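Local coordinates for protein class D beta-lactamase (PDB 4IED) that probably hydrolyses beta-lactam antibiotics to substituted beta-amino acids, as a class D serine beta-lactamase, at residues A[17-31]-A[235-249]. Numbering follows the deposited sequence.
Sequences FMKEIFERKGLNGTF and FLPKREEIVREYFKN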
ATOM      1  N   PHE A  17      -7.364  17.992  13.548  1.00 15.28           N
ATOM      2  CA  PHE A  17      -8.482  17.189  13.099  1.00 14.99           C
ATOM      3  C   PHE A  17      -8.156  15.684  13.109  1.00 13.68           C
ATOM      4  O   PHE A  17      -8.935  14.848  13.592  1.00 13.90           O
ATOM      5  CB  PHE A  17      -8.935  17.622  11.693  1.00 15.83           C
ATOM      6  CG  PHE A  17     -10.238  17.011  11.306  1.00 16.84           C
ATOM      7  CD1 PHE A  17     -11.369  17.310  12.053  1.00 18.43           C
ATOM      8  CD2 PHE A  17     -10.320  16.070  10.351  1.00 16.92           C
ATOM      9  CE1 PHE A  17     -12.542  16.718  11.774  1.00 19.81           C
ATOM     10  CE2 PHE A  17     -11.521  15.507  10.040  1.00 18.49           C
ATOM     11  CZ  PHE A  17     -12.601  15.771  10.813  1.00 19.94           C
ATOM     12  N   MET A  18      -6.973  15.336  12.675  1.00 12.39           N
ATOM     13  CA  MET A  18      -6.620  13.913  12.783  1.00 12.03           C
ATOM     14  C   MET A  18      -6.663  13.448  14.257  1.00 13.06           C
ATOM     15  O   MET A  18      -7.119  12.348  14.581  1.00 12.60           O
ATOM     16  CB  MET A  18      -5.233  13.669  12.235  1.00 11.24           C
ATOM     17  CG  MET A  18      -5.074  13.908  10.769  1.00 10.72           C
ATOM     18  SD  MET A  18      -3.408  13.537  10.238  1.00  9.97           S
ATOM     19  CE  MET A  18      -3.573  13.820   8.489  1.00 11.19           C
ATOM     20  N   LYS A  19      -6.079  14.251  15.147  1.00 14.57           N
ATOM     21  CA  LYS A  19      -6.119  13.936  16.585  1.00 16.07           C
ATOM     22  C   LYS A  19      -7.546  13.679  17.082  1.00 17.51           C
ATOM     23  O   LYS A  19      -7.785  12.675  17.763  1.00 17.61           O
ATOM     24  CB  LYS A  19      -5.422  15.059  17.367  1.00 17.97           C
ATOM     25  CG  LYS A  19      -5.459  14.818  18.861  1.00 20.43           C
ATOM     26  CD  LYS A  19      -4.814  15.978  19.538  1.00 23.04           C
ATOM     27  CE  LYS A  19      -4.914  15.716  21.035  1.00 27.21           C
ATOM     28  NZ  LYS A  19      -4.179  16.680  21.861  1.00 31.26           N
ATOM     29  N   GLU A  20      -8.483  14.537  16.695  1.00 18.39           N
ATOM     30  CA  GLU A  20      -9.863  14.397  17.145  1.00 20.77           C
ATOM     31  C   GLU A  20     -10.473  13.096  16.630  1.00 18.49           C
ATOM     32  O   GLU A  20     -11.171  12.420  17.419  1.00 18.34           O
ATOM     33  CB  GLU A  20     -10.772  15.540  16.752  1.00 24.98           C
ATOM     34  CG  GLU A  20     -12.288  15.161  16.770  1.00 30.69           C
ATOM     35  CD  GLU A  20     -12.907  14.419  18.026  1.00 37.24           C
ATOM     36  OE1 GLU A  20     -14.136  14.142  17.911  1.00 43.15           O
ATOM     37  OE2 GLU A  20     -12.290  14.087  19.133  1.00 38.08           O
ATOM     38  N   ILE A  21     -10.249  12.744  15.354  1.00 16.58           N
ATOM     39  CA  ILE A  21     -10.898  11.541  14.835  0.50 16.68           C
ATOM     40  C   ILE A  21     -10.343  10.310  15.560  1.00 15.92           C
ATOM     41  O   ILE A  21     -11.088   9.427  15.948  1.00 16.46           O
ATOM     42  CB  ILE A  21     -10.868  11.448  13.303  0.50 16.77           C
ATOM     43  CG1 ILE A  21      -9.468  11.219  12.804  0.50 15.24           C
ATOM     44  CG2 ILE A  21     -11.391  12.717  12.667  0.50 17.72           C
ATOM     45  CD1 ILE A  21      -9.065   9.746  12.897  0.50 15.13           C
ATOM     46  N   PHE A  22      -9.030  10.246  15.769  1.00 14.53           N
ATOM     47  CA  PHE A  22      -8.456   9.116  16.464  1.00 14.16           C
ATOM     48  C   PHE A  22      -8.990   8.980  17.889  1.00 15.84           C
ATOM     49  O   PHE A  22      -9.306   7.882  18.352  1.00 17.16           O
ATOM     50  CB  PHE A  22      -6.947   9.182  16.483  1.00 13.48           C
ATOM     51  CG  PHE A  22      -6.276   8.533  15.294  1.00 12.32           C
ATOM     52  CD1 PHE A  22      -6.114   9.199  14.069  1.00 11.39           C
ATOM     53  CD2 PHE A  22      -5.764   7.253  15.411  1.00 12.82           C
ATOM     54  CE1 PHE A  22      -5.486   8.601  13.036  1.00 11.01           C
ATOM     55  CE2 PHE A  22      -5.128   6.659  14.338  1.00 12.39           C
ATOM     56  CZ  PHE A  22      -4.949   7.358  13.119  1.00 11.63           C
ATOM     57  N   GLU A  23      -9.122  10.111  18.529  1.00 21.27           N
ATOM     58  CA  GLU A  23      -9.595  10.133  19.939  1.00 23.21           C
ATOM     59  C   GLU A  23     -11.084   9.738  20.004  1.00 24.11           C
ATOM     60  O   GLU A  23     -11.523   8.957  20.910  1.00 26.32           O
ATOM     61  CB  GLU A  23      -9.317  11.495  20.616  1.00 25.70           C
ATOM     62  CG  GLU A  23      -7.806  11.699  20.748  1.00 27.22           C
ATOM     63  CD  GLU A  23      -7.340  12.834  21.668  1.00 32.18           C
ATOM     64  OE1 GLU A  23      -6.135  12.792  22.000  1.00 35.09           O
ATOM     65  OE2 GLU A  23      -8.148  13.742  22.086  1.00 34.64           O
ATOM     66  N   ARG A  24     -11.864  10.211  19.025  1.00 24.73           N
ATOM     67  CA  ARG A  24     -13.299   9.898  18.987  1.00 27.58           C
ATOM     68  C   ARG A  24     -13.543   8.390  18.801  1.00 28.65           C
ATOM     69  O   ARG A  24     -14.413   7.773  19.450  1.00 31.69           O
ATOM     70  CB  ARG A  24     -14.020  10.657  17.862  1.00 29.46           C
ATOM     71  CG  ARG A  24     -15.522  10.399  17.877  1.00 34.35           C
ATOM     72  CD  ARG A  24     -16.175  10.748  16.555  1.00 38.57           C
ATOM     73  NE  ARG A  24     -15.489  11.851  15.883  1.00 38.27           N
ATOM     74  CZ  ARG A  24     -15.087  11.859  14.600  1.00 40.22           C
ATOM     75  NH1 ARG A  24     -15.290  10.814  13.798  1.00 43.29           N
ATOM     76  NH2 ARG A  24     -14.495  12.940  14.108  1.00 40.82           N
ATOM     77  N   LYS A  25     -12.779   7.826  17.863  1.00 27.46           N
ATOM     78  CA  LYS A  25     -12.920   6.415  17.492  1.00 29.08           C
ATOM     79  C   LYS A  25     -12.229   5.509  18.509  1.00 28.10           C
ATOM     80  O   LYS A  25     -12.426   4.308  18.504  1.00 30.55           O
ATOM     81  CB  LYS A  25     -12.386   6.193  16.088  1.00 29.30           C
ATOM     82  CG  LYS A  25     -13.193   6.998  15.074  1.00 32.90           C
ATOM     83  CD  LYS A  25     -12.601   6.911  13.688  1.00 34.95           C
ATOM     84  CE  LYS A  25     -13.496   6.127  12.763  1.00 41.97           C
ATOM     85  NZ  LYS A  25     -14.267   6.980  11.810  1.00 47.98           N
ATOM     86  N   GLY A  26     -11.391   6.101  19.362  1.00 25.89           N
ATOM     87  CA  GLY A  26     -10.670   5.367  20.392  1.00 26.12           C
ATOM     88  C   GLY A  26      -9.623   4.414  19.828  1.00 24.35           C
ATOM     89  O   GLY A  26      -9.427   3.306  20.350  1.00 26.79           O
ATOM     90  N   LEU A  27      -8.951   4.820  18.757  1.00 20.87           N
ATOM     91  CA  LEU A  27      -7.980   3.943  18.041  1.00 19.89           C
ATOM     92  C   LEU A  27      -6.574   4.393  18.246  1.00 18.46           C
ATOM     93  O   LEU A  27      -6.324   5.606  18.525  1.00 18.68           O
ATOM     94  CB  LEU A  27      -8.331   3.925  16.579  1.00 20.17           C
ATOM     95  CG  LEU A  27      -9.683   3.333  16.221  1.00 23.53           C
ATOM     96  CD1 LEU A  27     -10.030   3.731  14.821  1.00 25.53           C
ATOM     97  CD2 LEU A  27      -9.710   1.841  16.333  1.00 26.21           C
ATOM     98  N   ASN A  28      -5.668   3.415  18.278  1.00 18.29           N
ATOM     99  CA  ASN A  28      -4.245   3.637  18.354  1.00 18.42           C
ATOM    100  C   ASN A  28      -3.660   3.478  16.966  1.00 17.71           C
ATOM    101  O   ASN A  28      -3.905   2.497  16.287  1.00 18.02           O
ATOM    102  CB  ASN A  28      -3.601   2.651  19.285  1.00 20.94           C
ATOM    103  CG  ASN A  28      -4.088   2.796  20.692  1.00 23.72           C
ATOM    104  OD1 ASN A  28      -4.245   1.790  21.394  1.00 26.83           O
ATOM    105  ND2 ASN A  28      -4.357   4.030  21.122  1.00 23.99           N
ATOM    106  N   GLY A  29      -2.920   4.491  16.521  1.00  7.84           N
ATOM    107  CA  GLY A  29      -2.274   4.399  15.217  1.00  7.38           C
ATOM    108  C   GLY A  29      -1.583   5.697  14.869  1.00  7.35           C
ATOM    109  O   GLY A  29      -1.274   6.519  15.698  1.00  7.69           O
ATOM    110  N   THR A  30      -1.288   5.824  13.559  1.00  6.97           N
ATOM    111  CA  THR A  30      -0.653   6.976  13.048  1.00  6.95           C
ATOM    112  C   THR A  30      -1.241   7.289  11.658  1.00  6.63           C
ATOM    113  O   THR A  30      -1.770   6.396  10.960  1.00  6.36           O
ATOM    114  CB  THR A  30       0.882   6.703  12.868  1.00  6.90           C
ATOM    115  OG1 THR A  30       1.540   7.933  12.458  1.00  6.99           O
ATOM    116  CG2 THR A  30       1.213   5.572  11.841  1.00  6.52           C
ATOM    117  N   PHE A  31      -1.095   8.558  11.236  1.00  6.72           N
ATOM    118  CA  PHE A  31      -1.586   8.963   9.923  1.00  6.49           C
ATOM    119  C   PHE A  31      -0.698  10.108   9.429  1.00  6.61           C
ATOM    120  O   PHE A  31      -0.399  11.035  10.155  1.00  6.95           O
ATOM    121  CB  PHE A  31      -3.027   9.422  10.144  1.00  6.65           C
ATOM    122  CG  PHE A  31      -3.872   9.767   8.874  1.00  6.50           C
ATOM    123  CD1 PHE A  31      -3.505   9.445   7.608  1.00  6.21           C
ATOM    124  CD2 PHE A  31      -5.063  10.513   9.054  1.00  6.76           C
ATOM    125  CE1 PHE A  31      -4.328   9.773   6.549  1.00  6.15           C
ATOM    126  CE2 PHE A  31      -5.854  10.906   7.960  1.00  6.72           C
ATOM    127  CZ  PHE A  31      -5.436  10.520   6.765  1.00  6.42           C
ATOM    128  N   PHE A 235     -13.324  -4.152  12.316  1.00  9.73           N
ATOM    129  CA  PHE A 235     -12.815  -2.744  12.369  1.00  9.20           C
ATOM    130  C   PHE A 235     -11.910  -2.428  11.216  1.00  7.97           C
ATOM    131  O   PHE A 235     -11.527  -1.285  11.125  1.00  7.46           O
ATOM    132  CB  PHE A 235     -12.086  -2.483  13.727  1.00  9.92           C
ATOM    133  CG  PHE A 235     -12.991  -1.915  14.844  1.00 11.53           C
ATOM    134  CD1 PHE A 235     -14.415  -1.975  14.821  1.00 12.12           C
ATOM    135  CD2 PHE A 235     -12.389  -1.204  15.842  1.00 12.34           C
ATOM    136  CE1 PHE A 235     -15.174  -1.379  15.825  1.00 13.24           C
ATOM    137  CE2 PHE A 235     -13.161  -0.636  16.890  1.00 13.40           C
ATOM    138  CZ  PHE A 235     -14.518  -0.726  16.850  1.00 13.70           C
ATOM    139  N   LEU A 236     -11.726  -3.363  10.301  1.00  7.22           N
ATOM    140  CA  LEU A 236     -10.906  -3.006   9.133  1.00  6.63           C
ATOM    141  C   LEU A 236     -11.476  -1.818   8.288  1.00  6.45           C
ATOM    142  O   LEU A 236     -10.704  -1.074   7.753  1.00  6.16           O
ATOM    143  CB  LEU A 236     -10.706  -4.237   8.253  1.00  6.53           C
ATOM    144  CG  LEU A 236      -9.792  -5.299   8.867  1.00  6.64           C
ATOM    145  CD1 LEU A 236      -9.801  -6.561   8.025  1.00  6.66           C
ATOM    146  CD2 LEU A 236      -8.342  -4.761   8.884  1.00  6.36           C
ATOM    147  N   PRO A 237     -12.814  -1.620   8.212  1.00  6.70           N
ATOM    148  CA  PRO A 237     -13.317  -0.494   7.431  1.00  6.60           C
ATOM    149  C   PRO A 237     -12.829   0.840   7.953  1.00  6.67           C
ATOM    150  O   PRO A 237     -12.879   1.856   7.247  1.00  6.48           O
ATOM    151  CB  PRO A 237     -14.820  -0.649   7.606  1.00  7.00           C
ATOM    152  CG  PRO A 237     -15.046  -2.140   7.709  1.00  7.17           C
ATOM    153  CD  PRO A 237     -13.891  -2.593   8.615  1.00  7.10           C
ATOM    154  N   LYS A 238     -12.405   0.899   9.223  1.00  7.35           N
ATOM    155  CA  LYS A 238     -11.982   2.166   9.829  0.50  7.67           C
ATOM    156  C   LYS A 238     -10.749   2.754   9.143  1.00  7.01           C
ATOM    157  O   LYS A 238     -10.553   3.959   9.227  1.00  7.01           O
ATOM    158  CB  LYS A 238     -11.647   1.982  11.332  0.50  8.62           C
ATOM    159  CG  LYS A 238     -12.797   1.516  12.273  0.50  9.96           C
ATOM    160  CD  LYS A 238     -13.486   2.563  13.089  0.50 11.19           C
ATOM    161  CE  LYS A 238     -14.465   1.972  14.147  0.50 12.36           C
ATOM    162  NZ  LYS A 238     -15.490   2.986  14.609  0.50 13.48           N
ATOM    163  N   ARG A 239      -9.888   1.928   8.575  1.00  6.39           N
ATOM    164  CA  ARG A 239      -8.654   2.453   7.869  1.00  6.07           C
ATOM    165  C   ARG A 239      -9.062   3.483   6.847  1.00  5.92           C
ATOM    166  O   ARG A 239      -8.614   4.647   6.910  1.00  5.94           O
ATOM    167  CB  ARG A 239      -7.924   1.344   7.224  1.00  5.72           C
ATOM    168  CG  ARG A 239      -7.557   0.161   8.135  1.00  5.73           C
ATOM    169  CD  ARG A 239      -6.996  -0.969   7.337  1.00  5.56           C
ATOM    170  NE  ARG A 239      -8.059  -1.587   6.505  1.00  5.57           N
ATOM    171  CZ  ARG A 239      -7.964  -2.694   5.774  1.00  5.52           C
ATOM    172  NH1 ARG A 239      -6.829  -3.398   5.798  1.00  5.46           N
ATOM    173  NH2 ARG A 239      -9.002  -3.134   5.119  1.00  5.60           N
ATOM    174  N   GLU A 240      -9.937   3.068   5.885  1.00  5.79           N
ATOM    175  CA  GLU A 240     -10.368   3.963   4.799  1.00  5.88           C
ATOM    176  C   GLU A 240     -11.372   5.003   5.353  1.00  6.26           C
ATOM    177  O   GLU A 240     -11.347   6.140   4.865  1.00  5.94           O
ATOM    178  CB  GLU A 240     -10.985   3.134   3.749  1.00  6.00           C
ATOM    179  CG  GLU A 240     -11.458   4.026   2.587  1.00  6.26           C
ATOM    180  CD  GLU A 240     -11.680   3.241   1.306  1.00  6.60           C
ATOM    181  OE1 GLU A 240     -12.126   3.891   0.290  1.00  6.89           O
ATOM    182  OE2 GLU A 240     -11.460   2.043   1.170  1.00  6.87           O
ATOM    183  N   GLU A 241     -12.191   4.703   6.375  1.00  6.71           N
ATOM    184  CA  GLU A 241     -13.112   5.685   6.928  1.00  7.41           C
ATOM    185  C   GLU A 241     -12.340   6.888   7.428  1.00  6.95           C
ATOM    186  O   GLU A 241     -12.707   8.043   7.147  1.00  6.75           O
ATOM    187  CB  GLU A 241     -13.924   5.070   8.065  1.00  8.78           C
ATOM    188  CG  GLU A 241     -15.036   4.159   7.573  1.00 10.39           C
ATOM    189  CD  GLU A 241     -15.775   3.462   8.706  1.00 12.66           C
ATOM    190  OE1 GLU A 241     -15.511   3.873   9.942  1.00 15.40           O
ATOM    191  OE2 GLU A 241     -16.636   2.552   8.395  1.00 14.55           O
ATOM    192  N   ILE A 242     -11.258   6.691   8.187  1.00  6.59           N
ATOM    193  CA  ILE A 242     -10.556   7.818   8.765  1.00  6.64           C
ATOM    194  C   ILE A 242      -9.894   8.662   7.671  1.00  6.42           C
ATOM    195  O   ILE A 242      -9.935   9.899   7.679  1.00  6.61           O
ATOM    196  CB  ILE A 242      -9.476   7.353   9.812  1.00  6.75           C
ATOM    197  CG1 ILE A 242     -10.219   6.807  11.026  1.00  7.12           C
ATOM    198  CG2 ILE A 242      -8.475   8.466  10.111  1.00  6.82           C
ATOM    199  CD1 ILE A 242      -9.358   5.980  11.938  1.00  7.36           C
ATOM    200  N   VAL A 243      -9.274   7.950   6.723  1.00  6.07           N
ATOM    201  CA  VAL A 243      -8.700   8.685   5.584  1.00  5.91           C
ATOM    202  C   VAL A 243      -9.712   9.519   4.822  1.00  6.08           C
ATOM    203  O   VAL A 243      -9.479  10.746   4.591  1.00  6.22           O
ATOM    204  CB  VAL A 243      -7.946   7.718   4.656  1.00  5.57           C
ATOM    205  CG1 VAL A 243      -7.429   8.470   3.409  1.00  5.48           C
ATOM    206  CG2 VAL A 243      -6.775   7.102   5.395  1.00  5.47           C
ATOM    207  N   ARG A 244     -10.873   8.939   4.531  1.00  6.14           N
ATOM    208  CA  ARG A 244     -11.909   9.740   3.817  1.00  6.37           C
ATOM    209  C   ARG A 244     -12.414  10.851   4.670  1.00  6.81           C
ATOM    210  O   ARG A 244     -12.731  11.929   4.184  1.00  6.97           O
ATOM    211  CB  ARG A 244     -13.020   8.778   3.362  1.00  6.41           C
ATOM    212  CG  ARG A 244     -12.692   7.915   2.196  1.00  6.14           C
ATOM    213  CD  ARG A 244     -13.790   6.948   1.780  1.00  6.24           C
ATOM    214  NE  ARG A 244     -13.497   6.305   0.522  1.00  6.05           N
ATOM    215  CZ  ARG A 244     -13.856   6.804  -0.648  1.00  6.17           C
ATOM    216  NH1 ARG A 244     -14.464   7.961  -0.769  1.00  6.44           N
ATOM    217  NH2 ARG A 244     -13.518   6.118  -1.745  1.00  6.03           N
ATOM    218  N   GLU A 245     -12.527  10.680   6.001  1.00  7.22           N
ATOM    219  CA  GLU A 245     -13.074  11.746   6.845  0.50  7.95           C
ATOM    220  C   GLU A 245     -12.103  12.932   6.800  1.00  7.86           C
ATOM    221  O   GLU A 245     -12.515  14.086   6.709  1.00  7.99           O
ATOM    222  CB  GLU A 245     -13.335  11.225   8.281  0.50  8.69           C
ATOM    223  CG  GLU A 245     -14.611  10.373   8.361  0.50  9.52           C
ATOM    224  CD  GLU A 245     -15.050   9.877   9.728  0.50 10.40           C
ATOM    225  OE1 GLU A 245     -14.912  10.641  10.711  0.50 11.66           O
ATOM    226  OE2 GLU A 245     -15.647   8.721   9.731  0.50 11.18           O
ATOM    227  N   TYR A 246     -10.796  12.691   6.878  1.00  7.45           N
ATOM    228  CA  TYR A 246      -9.844  13.784   6.803  1.00  7.45           C
ATOM    229  C   TYR A 246      -9.943  14.475   5.445  1.00  7.36           C
ATOM    230  O   TYR A 246      -9.968  15.731   5.370  1.00  7.53           O
ATOM    231  CB  TYR A 246      -8.394  13.249   6.993  1.00  7.31           C
ATOM    232  CG  TYR A 246      -7.332  14.300   6.704  1.00  7.33           C
ATOM    233  CD1 TYR A 246      -7.054  15.239   7.644  1.00  7.88           C
ATOM    234  CD2 TYR A 246      -6.661  14.349   5.505  1.00  7.22           C
ATOM    235  CE1 TYR A 246      -6.151  16.288   7.460  1.00  8.07           C
ATOM    236  CE2 TYR A 246      -5.763  15.419   5.263  1.00  7.41           C
ATOM    237  CZ  TYR A 246      -5.499  16.340   6.241  1.00  7.78           C
ATOM    238  OH  TYR A 246      -4.569  17.368   6.071  1.00  8.43           O
ATOM    239  N   PHE A 247      -9.958  13.718   4.347  1.00  6.92           N
ATOM    240  CA  PHE A 247     -10.002  14.370   3.015  1.00  7.02           C
ATOM    241  C   PHE A 247     -11.334  15.060   2.715  1.00  7.74           C
ATOM    242  O   PHE A 247     -11.337  16.039   1.966  1.00  7.87           O
ATOM    243  CB  PHE A 247      -9.561  13.430   1.931  1.00  6.62           C
ATOM    244  CG  PHE A 247      -8.082  13.196   1.910  1.00  6.31           C
ATOM    245  CD1 PHE A 247      -7.219  14.243   1.516  1.00  6.48           C
ATOM    246  CD2 PHE A 247      -7.547  11.979   2.196  1.00  6.00           C
ATOM    247  CE1 PHE A 247      -5.901  14.107   1.545  1.00  6.30           C
ATOM    248  CE2 PHE A 247      -6.145  11.835   2.200  1.00  5.89           C
ATOM    249  CZ  PHE A 247      -5.352  12.882   1.824  1.00  5.99           C
ATOM    250  N   LYS A 248     -12.408  14.680   3.422  1.00  7.13           N
ATOM    251  CA  LYS A 248     -13.676  15.415   3.294  1.00  9.32           C
ATOM    252  C   LYS A 248     -13.531  16.728   4.090  1.00  9.85           C
ATOM    253  O   LYS A 248     -13.984  17.813   3.587  1.00 10.55           O
ATOM    254  CB  LYS A 248     -14.823  14.570   3.819  1.00 12.29           C
ATOM    255  CG  LYS A 248     -15.286  13.519   2.779  1.00 14.76           C
ATOM    256  CD  LYS A 248     -16.396  12.615   3.190  1.00 19.02           C
ATOM    257  CE  LYS A 248     -16.138  11.714   4.416  1.00 20.32           C
ATOM    258  NZ  LYS A 248     -17.356  11.027   4.828  1.00 25.59           N
ATOM    259  N   ASN A 249     -12.883  16.716   5.265  1.00 10.57           N
ATOM    260  CA  ASN A 249     -12.653  17.915   6.091  1.00 12.55           C
ATOM    261  C   ASN A 249     -11.897  19.029   5.360  1.00 11.64           C
ATOM    262  O   ASN A 249     -12.168  20.196   5.537  1.00 13.33           O
ATOM    263  CB  ASN A 249     -11.872  17.529   7.355  1.00 14.65           C
ATOM    264  CG  ASN A 249     -11.679  18.707   8.301  1.00 17.77           C
ATOM    265  OD1 ASN A 249     -10.564  19.207   8.490  1.00 19.40           O
ATOM    266  ND2 ASN A 249     -12.721  19.112   8.919  1.00 21.06           N
TER
HETATM  267  O   HOH W   1     -16.196   6.174  10.469  1.00 29.84           O
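Ile242 fills the centre of this contact, with CD1 on Leu27 CD1 (3.7 Å), CG1 against Lys25 CD, and CG2 turned to Phe22 and Phe31. From strand 29-31, the Phe31 ring points its edge at the face of Tyr246, planes at 82°, and CE1 rests on Val243 CG2 at 3.8 Å. Met18, extended beyond CG, lays its methyl CE over that Tyr246 ring, 3.8 Å from the centroid. Further along, the Phe17 ring and the Asn249 amide stack 8° from parallel, Asn249 CG lying 3.5 Å above the ring plane.

At the solvent edge, Glu245, in the conformer described here, holds two cations. Arg24 NH1 meets the syn lone pair of Glu245 OE1 at 3.1 Å in a hydrogen-bonded salt bridge, guanidinium and carboxylate nearly coplanar. Lys25, its chain bent near the end, brings NZ within 3.0 Å of Glu245 OE2, a second salt bridge.

The N- and C-terminal helices run roughly antiparallel (144°) on one face of the central beta-lactamase sheet. An apolar, aromatic-rich interior under a charged, solvent-facing edge brings the chain's two ends together, with Glu245 in this conformer probably favoured as carboxylate by its two cations.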